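Local coordinates for Iron(III) ABC transporter, periplasmic iron-compound-binding protein (PDB 3TEF) that probably binds iron-loaded catecholate siderophores in the periplasm and hands them to an ABC transporter for iron uptake, at residues I6-L15 / P101-A109; Y113-W121 / S265-M273. All coordinates share one frame; numbering follows the deposited sequence.

In the fold
Contact 1 lies in the lobe built on the parallel sheet 22-25, 42-43, 82-85 and 102-104. It packs the N-terminal hairpin, strands 3-8 and 11-16, on strand 102-104 at an outer edge of that sheet. It is partly buried, with apolar packing along the strand, a Thr-to-carbonyl bond, and a salt bridge at the more exposed turn. Contact 2 follows it along the chain, fully buried and nearer the centre, where helix 180-184 also touches it. It joins helix 113-128 to the start of helix 267-279 through aromatic rings and hydroxyl groups, with no salt bridge between its segments. The two touch where Glu108 N meets Ser116 OG in a probable hydrogen bond and Phe105 packs on Ser265.

Contact 1: I6-L15 / P101-A109; sequences IEHRLGKTTL and PTIVFAAEA
Ile6 packs on Ile103, and Leu10 on Val104, where the N-terminal beta hairpin meets strand 102-104. Ile103 CD1 ends against Ile6 CG1 at 3.8 Å, the two side chains crossing at about a right angle. Val104 CG2 meets CG of Leu10, within the type I turn from His8 to Gly11, at 3.5 Å. Pro101 CB packs on Leu15 CB at 3.8 Å.

The His8 ring lies between the hairpin and strand 102-104. Its CG sits between the backbone N and the carbonyl carbon (chi1 60°), which lays one face over the Ile103-Val104 backbone. Ile103 CA makes a CH-pi contact there, 4.1 Å from the ring centroid. Gly11 O lies over the opposite face.

Three direct polar bonds cross. Thr13 OG1 donates to Thr102 O at 2.7 Å; this oxygen also accepts from Tyr93. Arg9 NE donates to the syn lone pair of Glu108 OE2 at 2.7 Å, nearly straight at 170°, as part of a salt bridge. Arg9 NH2 reaches Ala107 O at 2.9 Å. Both acceptors lie in the guanidinium plane, while the carboxylate is turned 78° from it. A water links Arg9 N to Val104 O.

The two in-plane bonds fix the rotation of the guanidinium. They probably help to hold the turn's more exposed side, while apolar packing and the Thr13 bond hold the buried part against the sheet edge.

Contact 2: Y113-W121 / S265-M273; sequences YWESTQQQW and SGVKATEQM
Tyr113, Ser265 and Trp121 bring helix 113-128 against the start of helix 267-279, the short segments running nearly antiparallel at 154°. Tyr113 reaches toward helix 267-279, with CG anti to the backbone N (chi1 177°). Its OH lies 2.7 Å from Thr270 OG1, in a hydrogen bond whose proton is not settled. One ring face takes Met273 CE in a CH-pi contact, 3.9 Å from the centroid. Met273 SD approaches obliquely, making a Met-aromatic pair. Thr117 OG1 lies over the other face.

Ser265, just before the N-cap residue Gly266, is gripped at two points. Its OG donates to Thr117 OG1 at 2.8 Å, and Thr117 OG1 in turn donates a hydrogen bond to Tyr113 O. Its carbonyl O accepts from Trp121 NE1 at 2.8 Å, almost straight at 175° and in the indole plane.

The Trp121 ring has Val267 CG2 over one face and Thr117 CG2 over the other. Thr270 fits as a knob among Tyr113, Trp114, Thr117 and Trp121, and its OG1 donates back to Gly266 O. A water bridges Tyr113 OH and Ser265 N.

These buried hydroxyls and the Trp121 indole N-H therefore find partners within the interface. Directional bonds, with the ring packing, probably help to fix how the helix start meets its neighbour.

Contact 1: I6-L15 / P101-A109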
loop_
_atom_site.group_PDB
_atom_site.type_symbol
_atom_site.label_atom_id
_atom_site.label_comp_id
_atom_site.label_asym_id
_atom_site.label_seq_id
_atom_site.Cartn_x
_atom_site.Cartn_y
_atom_site.Cartn_z
ATOM N N ILE A 6 7.541 18.698 -7.818
ATOM C CA ILE A 6 6.757 17.747 -7.055
ATOM C C ILE A 6 7.339 17.571 -5.668
ATOM O O ILE A 6 8.525 17.261 -5.523
ATOM C CB ILE A 6 6.777 16.364 -7.736
ATOM C CG1 ILE A 6 6.239 16.465 -9.166
ATOM C CG2 ILE A 6 5.998 15.356 -6.905
ATOM C CD1 ILE A 6 4.804 16.974 -9.240
ATOM N N GLU A 7 6.494 17.744 -4.653
ATOM C CA GLU A 7 6.896 17.535 -3.268
ATOM C C GLU A 7 6.499 16.136 -2.809
ATOM O O GLU A 7 5.332 15.736 -2.905
ATOM C CB GLU A 7 6.257 18.592 -2.360
ATOM C CG GLU A 7 6.852 18.629 -0.958
ATOM C CD GLU A 7 6.722 19.996 -0.304
ATOM O OE1 GLU A 7 5.586 20.397 0.026
ATOM O OE2 GLU A 7 7.763 20.666 -0.125
ATOM N N HIS A 8 7.475 15.379 -2.319
ATOM C CA HIS A 8 7.198 14.021 -1.890
ATOM C C HIS A 8 7.997 13.693 -0.638
ATOM O O HIS A 8 8.659 14.576 -0.052
ATOM C CB HIS A 8 7.538 13.038 -3.017
ATOM C CG HIS A 8 8.971 13.100 -3.435
ATOM N ND1 HIS A 8 9.408 13.891 -4.475
ATOM C CD2 HIS A 8 10.065 12.505 -2.919
ATOM C CE1 HIS A 8 10.717 13.773 -4.588
ATOM N NE2 HIS A 8 11.144 12.939 -3.660
ATOM N N ARG A 9 7.937 12.439 -0.206
ATOM C CA ARG A 9 8.559 12.072 1.065
ATOM C C ARG A 9 10.044 12.397 1.111
ATOM O O ARG A 9 10.575 12.767 2.162
ATOM C CB ARG A 9 8.352 10.598 1.399
ATOM C CG ARG A 9 8.884 10.260 2.777
ATOM C CD ARG A 9 8.982 8.773 2.986
ATOM N NE ARG A 9 7.672 8.148 3.143
ATOM C CZ ARG A 9 7.518 6.874 3.475
ATOM N NH1 ARG A 9 8.598 6.123 3.686
ATOM N NH2 ARG A 9 6.304 6.357 3.613
ATOM N N LEU A 10 10.720 12.264 -0.025
ATOM C CA LEU A 10 12.168 12.452 -0.047
ATOM C C LEU A 10 12.563 13.829 -0.610
ATOM O O LEU A 10 13.647 14.000 -1.164
ATOM C CB LEU A 10 12.853 11.311 -0.823
ATOM C CG LEU A 10 12.988 9.917 -0.180
ATOM C CD1 LEU A 10 14.400 9.611 0.294
ATOM C CD2 LEU A 10 11.974 9.636 0.942
ATOM N N GLY A 11 11.666 14.799 -0.483
ATOM C CA GLY A 11 11.991 16.165 -0.848
ATOM C C GLY A 11 11.254 16.674 -2.067
ATOM O O GLY A 11 10.116 16.275 -2.321
ATOM N N LYS A 12 11.907 17.563 -2.812
ATOM C CA LYS A 12 11.312 18.191 -3.982
ATOM C C LYS A 12 12.075 17.796 -5.235
ATOM O O LYS A 12 13.303 17.763 -5.239
ATOM C CB LYS A 12 11.316 19.720 -3.831
ATOM C CG LYS A 12 10.428 20.221 -2.702
ATOM C CD LYS A 12 10.626 21.712 -2.474
ATOM C CE LYS A 12 12.063 22.026 -2.098
ATOM N NZ LYS A 12 12.218 23.454 -1.725
ATOM N N THR A 13 11.330 17.489 -6.295
ATOM C CA THR A 13 11.920 17.137 -7.573
ATOM C C THR A 13 11.303 17.986 -8.672
ATOM O O THR A 13 10.080 18.075 -8.781
ATOM C CB THR A 13 11.664 15.655 -7.897
ATOM O OG1 THR A 13 12.275 14.843 -6.882
ATOM C CG2 THR A 13 12.233 15.297 -9.261
ATOM N N THR A 14 12.150 18.592 -9.495
ATOM C CA THR A 14 11.667 19.371 -10.628
ATOM C C THR A 14 11.990 18.657 -11.937
ATOM O O THR A 14 13.104 18.173 -12.137
ATOM C CB THR A 14 12.277 20.788 -10.633
ATOM O OG1 THR A 14 11.896 21.471 -9.429
ATOM C CG2 THR A 14 11.785 21.573 -11.837
ATOM N N LEU A 15 10.997 18.566 -12.815
ATOM C CA LEU A 15 11.196 17.965 -14.123
ATOM C C LEU A 15 10.193 18.523 -15.118
ATOM O O LEU A 15 9.134 19.032 -14.741
ATOM C CB LEU A 15 11.057 16.437 -14.056
ATOM C CG LEU A 15 9.644 15.924 -13.799
ATOM C CD1 LEU A 15 9.480 14.495 -14.334
ATOM C CD2 LEU A 15 9.302 16.013 -12.320
ATOM N N PRO A 101 15.528 12.740 -12.662
ATOM C CA PRO A 101 14.559 13.168 -11.654
ATOM C C PRO A 101 13.828 11.954 -11.110
ATOM O O PRO A 101 13.324 11.115 -11.878
ATOM C CB PRO A 101 13.617 14.075 -12.444
ATOM C CG PRO A 101 14.499 14.628 -13.530
ATOM C CD PRO A 101 15.378 13.479 -13.924
ATOM N N THR A 102 13.777 11.871 -9.787
ATOM C CA THR A 102 13.194 10.727 -9.096
ATOM C C THR A 102 12.135 11.223 -8.111
ATOM O O THR A 102 12.313 12.246 -7.443
ATOM C CB THR A 102 14.294 9.932 -8.347
ATOM O OG1 THR A 102 15.257 9.449 -9.297
ATOM C CG2 THR A 102 13.702 8.763 -7.585
ATOM N N ILE A 103 11.015 10.520 -8.046
ATOM C CA ILE A 103 9.957 10.875 -7.114
ATOM C C ILE A 103 9.599 9.658 -6.304
ATOM O O ILE A 103 9.532 8.541 -6.845
ATOM C CB ILE A 103 8.705 11.353 -7.862
ATOM C CG1 ILE A 103 8.966 12.706 -8.523
ATOM C CG2 ILE A 103 7.485 11.424 -6.931
ATOM C CD1 ILE A 103 7.874 13.094 -9.524
ATOM N N VAL A 104 9.356 9.863 -5.015
ATOM C CA VAL A 104 8.874 8.786 -4.162
ATOM C C VAL A 104 7.350 8.799 -4.108
ATOM O O VAL A 104 6.728 9.849 -3.965
ATOM C CB VAL A 104 9.461 8.846 -2.741
ATOM C CG1 VAL A 104 8.789 7.803 -1.848
ATOM C CG2 VAL A 104 10.956 8.626 -2.786
ATOM N N PHE A 105 6.759 7.619 -4.262
ATOM C CA PHE A 105 5.308 7.454 -4.312
ATOM C C PHE A 105 4.939 6.603 -3.110
ATOM O O PHE A 105 5.253 5.406 -3.061
ATOM C CB PHE A 105 4.922 6.756 -5.643
ATOM C CG PHE A 105 3.434 6.583 -5.855
ATOM C CD1 PHE A 105 2.685 7.573 -6.488
ATOM C CD2 PHE A 105 2.793 5.407 -5.463
ATOM C CE1 PHE A 105 1.323 7.421 -6.698
ATOM C CE2 PHE A 105 1.415 5.252 -5.665
ATOM C CZ PHE A 105 0.688 6.264 -6.286
ATOM N N ALA A 106 4.317 7.219 -2.107
ATOM C CA ALA A 106 4.143 6.520 -0.844
ATOM C C ALA A 106 3.096 7.169 0.040
ATOM O O ALA A 106 2.838 8.372 -0.067
ATOM C CB ALA A 106 5.503 6.462 -0.089
ATOM N N ALA A 107 2.521 6.365 0.928
ATOM C CA ALA A 107 1.582 6.850 1.942
ATOM C C ALA A 107 2.344 7.362 3.161
ATOM O O ALA A 107 3.461 6.929 3.413
ATOM C CB ALA A 107 0.677 5.741 2.365
ATOM N N GLU A 108 1.716 8.254 3.926
ATOM C CA GLU A 108 2.308 8.760 5.176
ATOM C C GLU A 108 1.390 8.475 6.363
ATOM O O GLU A 108 0.222 8.855 6.357
ATOM C CB GLU A 108 2.577 10.258 5.078
ATOM C CG GLU A 108 3.510 10.653 3.950
ATOM C CD GLU A 108 4.865 10.002 4.084
ATOM O OE1 GLU A 108 5.311 9.802 5.234
ATOM O OE2 GLU A 108 5.465 9.665 3.045
ATOM N N ALA A 109 1.919 7.798 7.375
ATOM C CA ALA A 109 1.119 7.417 8.539
ATOM C C ALA A 109 0.628 8.621 9.337
ATOM O O ALA A 109 -0.512 8.640 9.813
ATOM C CB ALA A 109 1.906 6.455 9.438
HETATM O O HOH W 1 6.157 10.458 -1.186
#

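Contact 2: Y113-W121 / S265-M273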
loop_
_atom_site.group_PDB
_atom_site.type_symbol
_atom_site.label_atom_id
_atom_site.label_comp_id
_atom_site.label_asym_id
_atom_site.label_seq_id
_atom_site.Cartn_x
_atom_site.Cartn_y
_atom_site.Cartn_z
ATOM N N TYR A 113 -3.343 7.533 5.556
ATOM C CA TYR A 113 -3.264 6.882 4.249
ATOM C C TYR A 113 -3.992 7.633 3.124
ATOM O O TYR A 113 -3.407 7.913 2.075
ATOM C CB TYR A 113 -3.791 5.447 4.321
ATOM C CG TYR A 113 -3.779 4.780 2.965
ATOM C CD1 TYR A 113 -2.612 4.191 2.473
ATOM C CD2 TYR A 113 -4.925 4.753 2.168
ATOM C CE1 TYR A 113 -2.584 3.593 1.230
ATOM C CE2 TYR A 113 -4.911 4.150 0.915
ATOM C CZ TYR A 113 -3.733 3.576 0.457
ATOM O OH TYR A 113 -3.679 2.993 -0.775
ATOM N N TRP A 114 -5.266 7.952 3.323
ATOM C CA TRP A 114 -6.042 8.514 2.213
ATOM C C TRP A 114 -5.658 9.953 1.853
ATOM O O TRP A 114 -5.504 10.283 0.673
ATOM C CB TRP A 114 -7.558 8.340 2.429
ATOM C CG TRP A 114 -8.427 8.900 1.319
ATOM C CD1 TRP A 114 -9.521 9.719 1.472
ATOM C CD2 TRP A 114 -8.277 8.701 -0.097
ATOM N NE1 TRP A 114 -10.048 10.037 0.248
ATOM C CE2 TRP A 114 -9.307 9.423 -0.737
ATOM C CE3 TRP A 114 -7.371 7.979 -0.891
ATOM C CZ2 TRP A 114 -9.469 9.445 -2.127
ATOM C CZ3 TRP A 114 -7.524 8.004 -2.276
ATOM C CH2 TRP A 114 -8.566 8.738 -2.880
ATOM N N GLU A 115 -5.462 10.805 2.857
ATOM C CA GLU A 115 -5.021 12.169 2.570
ATOM C C GLU A 115 -3.687 12.155 1.830
ATOM O O GLU A 115 -3.511 12.878 0.854
ATOM C CB GLU A 115 -4.925 13.016 3.845
ATOM C CG GLU A 115 -6.228 13.132 4.626
ATOM C CD GLU A 115 -7.230 14.074 3.984
ATOM O OE1 GLU A 115 -7.020 14.461 2.812
ATOM O OE2 GLU A 115 -8.227 14.431 4.657
ATOM N N SER A 116 -2.755 11.315 2.270
ATOM C CA SER A 116 -1.457 11.269 1.610
ATOM C C SER A 116 -1.514 10.604 0.239
ATOM O O SER A 116 -0.849 11.049 -0.691
ATOM C CB SER A 116 -0.372 10.634 2.503
ATOM O OG SER A 116 -0.651 9.275 2.773
ATOM N N THR A 117 -2.337 9.568 0.102
ATOM C CA THR A 117 -2.487 8.882 -1.176
ATOM C C THR A 117 -3.073 9.813 -2.252
ATOM O O THR A 117 -2.622 9.817 -3.393
ATOM C CB THR A 117 -3.333 7.606 -1.007
ATOM O OG1 THR A 117 -2.608 6.663 -0.206
ATOM C CG2 THR A 117 -3.666 6.977 -2.373
ATOM N N GLN A 118 -4.064 10.616 -1.879
ATOM C CA GLN A 118 -4.584 11.652 -2.777
ATOM C C GLN A 118 -3.493 12.533 -3.346
ATOM O O GLN A 118 -3.491 12.845 -4.538
ATOM C CB GLN A 118 -5.557 12.567 -2.035
ATOM C CG GLN A 118 -6.886 11.933 -1.749
ATOM C CD GLN A 118 -7.752 12.867 -0.924
ATOM O OE1 GLN A 118 -8.018 14.001 -1.329
ATOM N NE2 GLN A 118 -8.157 12.413 0.254
ATOM N N GLN A 119 -2.578 12.977 -2.484
ATOM C CA GLN A 119 -1.479 13.796 -2.953
ATOM C C GLN A 119 -0.571 13.024 -3.896
ATOM O O GLN A 119 -0.048 13.602 -4.841
ATOM C CB GLN A 119 -0.668 14.384 -1.790
ATOM C CG GLN A 119 0.321 15.447 -2.234
ATOM C CD GLN A 119 -0.344 16.545 -3.047
ATOM O OE1 GLN A 119 -1.327 17.146 -2.607
ATOM N NE2 GLN A 119 0.166 16.792 -4.247
ATOM N N GLN A 120 -0.380 11.721 -3.652
ATOM C CA GLN A 120 0.480 10.943 -4.538
ATOM C C GLN A 120 -0.151 10.877 -5.929
ATOM O O GLN A 120 0.554 11.002 -6.943
ATOM C CB GLN A 120 0.735 9.510 -4.019
ATOM C CG GLN A 120 1.204 9.404 -2.566
ATOM C CD GLN A 120 2.347 10.367 -2.236
ATOM O OE1 GLN A 120 2.163 11.342 -1.501
ATOM N NE2 GLN A 120 3.522 10.089 -2.765
ATOM N N TRP A 121 -1.466 10.657 -5.988
ATOM C CA TRP A 121 -2.129 10.633 -7.290
ATOM C C TRP A 121 -2.097 12.023 -7.931
ATOM O O TRP A 121 -1.858 12.155 -9.129
ATOM C CB TRP A 121 -3.572 10.117 -7.196
ATOM C CG TRP A 121 -3.730 8.726 -6.627
ATOM C CD1 TRP A 121 -2.734 7.851 -6.262
ATOM C CD2 TRP A 121 -4.967 8.065 -6.351
ATOM N NE1 TRP A 121 -3.289 6.687 -5.777
ATOM C CE2 TRP A 121 -4.662 6.797 -5.815
ATOM C CE3 TRP A 121 -6.315 8.429 -6.500
ATOM C CZ2 TRP A 121 -5.650 5.888 -5.431
ATOM C CZ3 TRP A 121 -7.302 7.525 -6.115
ATOM C CH2 TRP A 121 -6.965 6.275 -5.584
ATOM N N SER A 265 -0.553 2.681 -1.904
ATOM C CA SER A 265 -1.117 3.843 -2.578
ATOM C C SER A 265 -1.489 3.604 -4.048
ATOM O O SER A 265 -1.750 4.547 -4.789
ATOM C CB SER A 265 -0.216 5.077 -2.419
ATOM O OG SER A 265 -0.174 5.502 -1.058
ATOM N N GLY A 266 -1.553 2.340 -4.465
ATOM C CA GLY A 266 -1.990 2.054 -5.814
ATOM C C GLY A 266 -3.432 2.479 -6.012
ATOM O O GLY A 266 -4.192 2.599 -5.046
ATOM N N VAL A 267 -3.813 2.708 -7.263
ATOM C CA VAL A 267 -5.225 2.951 -7.583
ATOM C C VAL A 267 -6.078 1.689 -7.382
ATOM O O VAL A 267 -7.044 1.696 -6.603
ATOM C CB VAL A 267 -5.382 3.553 -8.992
ATOM C CG1 VAL A 267 -6.856 3.591 -9.427
ATOM C CG2 VAL A 267 -4.733 4.949 -9.043
ATOM N N LYS A 268 -5.705 0.601 -8.048
ATOM C CA LYS A 268 -6.433 -0.658 -7.892
ATOM C C LYS A 268 -6.330 -1.132 -6.450
ATOM O O LYS A 268 -7.283 -1.674 -5.895
ATOM C CB LYS A 268 -5.882 -1.740 -8.823
ATOM C CG LYS A 268 -5.869 -1.360 -10.293
ATOM C CD LYS A 268 -7.236 -0.972 -10.775
ATOM C CE LYS A 268 -7.257 -0.801 -12.287
ATOM N NZ LYS A 268 -8.652 -0.858 -12.817
ATOM N N ALA A 269 -5.168 -0.900 -5.836
ATOM C CA ALA A 269 -4.962 -1.303 -4.458
ATOM C C ALA A 269 -5.952 -0.616 -3.535
ATOM O O ALA A 269 -6.572 -1.256 -2.682
ATOM C CB ALA A 269 -3.512 -0.993 -4.027
ATOM N N THR A 270 -6.119 0.686 -3.731
ATOM C CA THR A 270 -6.989 1.470 -2.872
ATOM C C THR A 270 -8.437 1.069 -3.099
ATOM O O THR A 270 -9.211 0.977 -2.157
ATOM C CB THR A 270 -6.786 2.974 -3.087
ATOM O OG1 THR A 270 -5.430 3.308 -2.772
ATOM C CG2 THR A 270 -7.723 3.761 -2.185
ATOM N N GLU A 271 -8.787 0.798 -4.347
ATOM C CA GLU A 271 -10.126 0.287 -4.638
ATOM C C GLU A 271 -10.392 -1.052 -3.966
ATOM O O GLU A 271 -11.497 -1.293 -3.455
ATOM C CB GLU A 271 -10.356 0.236 -6.140
ATOM C CG GLU A 271 -10.455 1.642 -6.690
ATOM C CD GLU A 271 -10.535 1.691 -8.189
ATOM O OE1 GLU A 271 -10.070 0.739 -8.850
ATOM O OE2 GLU A 271 -11.068 2.690 -8.707
ATOM N N GLN A 272 -9.371 -1.905 -3.922
ATOM C CA GLN A 272 -9.473 -3.167 -3.201
ATOM C C GLN A 272 -9.583 -2.988 -1.685
ATOM O O GLN A 272 -10.327 -3.719 -1.027
ATOM C CB GLN A 272 -8.303 -4.095 -3.545
ATOM C CG GLN A 272 -8.408 -5.483 -2.931
ATOM C CD GLN A 272 -9.554 -6.288 -3.512
ATOM O OE1 GLN A 272 -9.636 -6.467 -4.725
ATOM N NE2 GLN A 272 -10.457 -6.751 -2.651
ATOM N N MET A 273 -8.825 -2.042 -1.123
ATOM C CA MET A 273 -8.958 -1.745 0.301
ATOM C C MET A 273 -10.400 -1.377 0.628
ATOM O O MET A 273 -10.952 -1.833 1.624
ATOM C CB MET A 273 -8.029 -0.599 0.712
ATOM C CG MET A 273 -6.538 -0.939 0.561
ATOM S SD MET A 273 -5.490 0.512 0.704
ATOM C CE MET A 273 -5.876 1.024 2.383
HETATM O O HOH W 2 -2.199 0.549 -0.194
#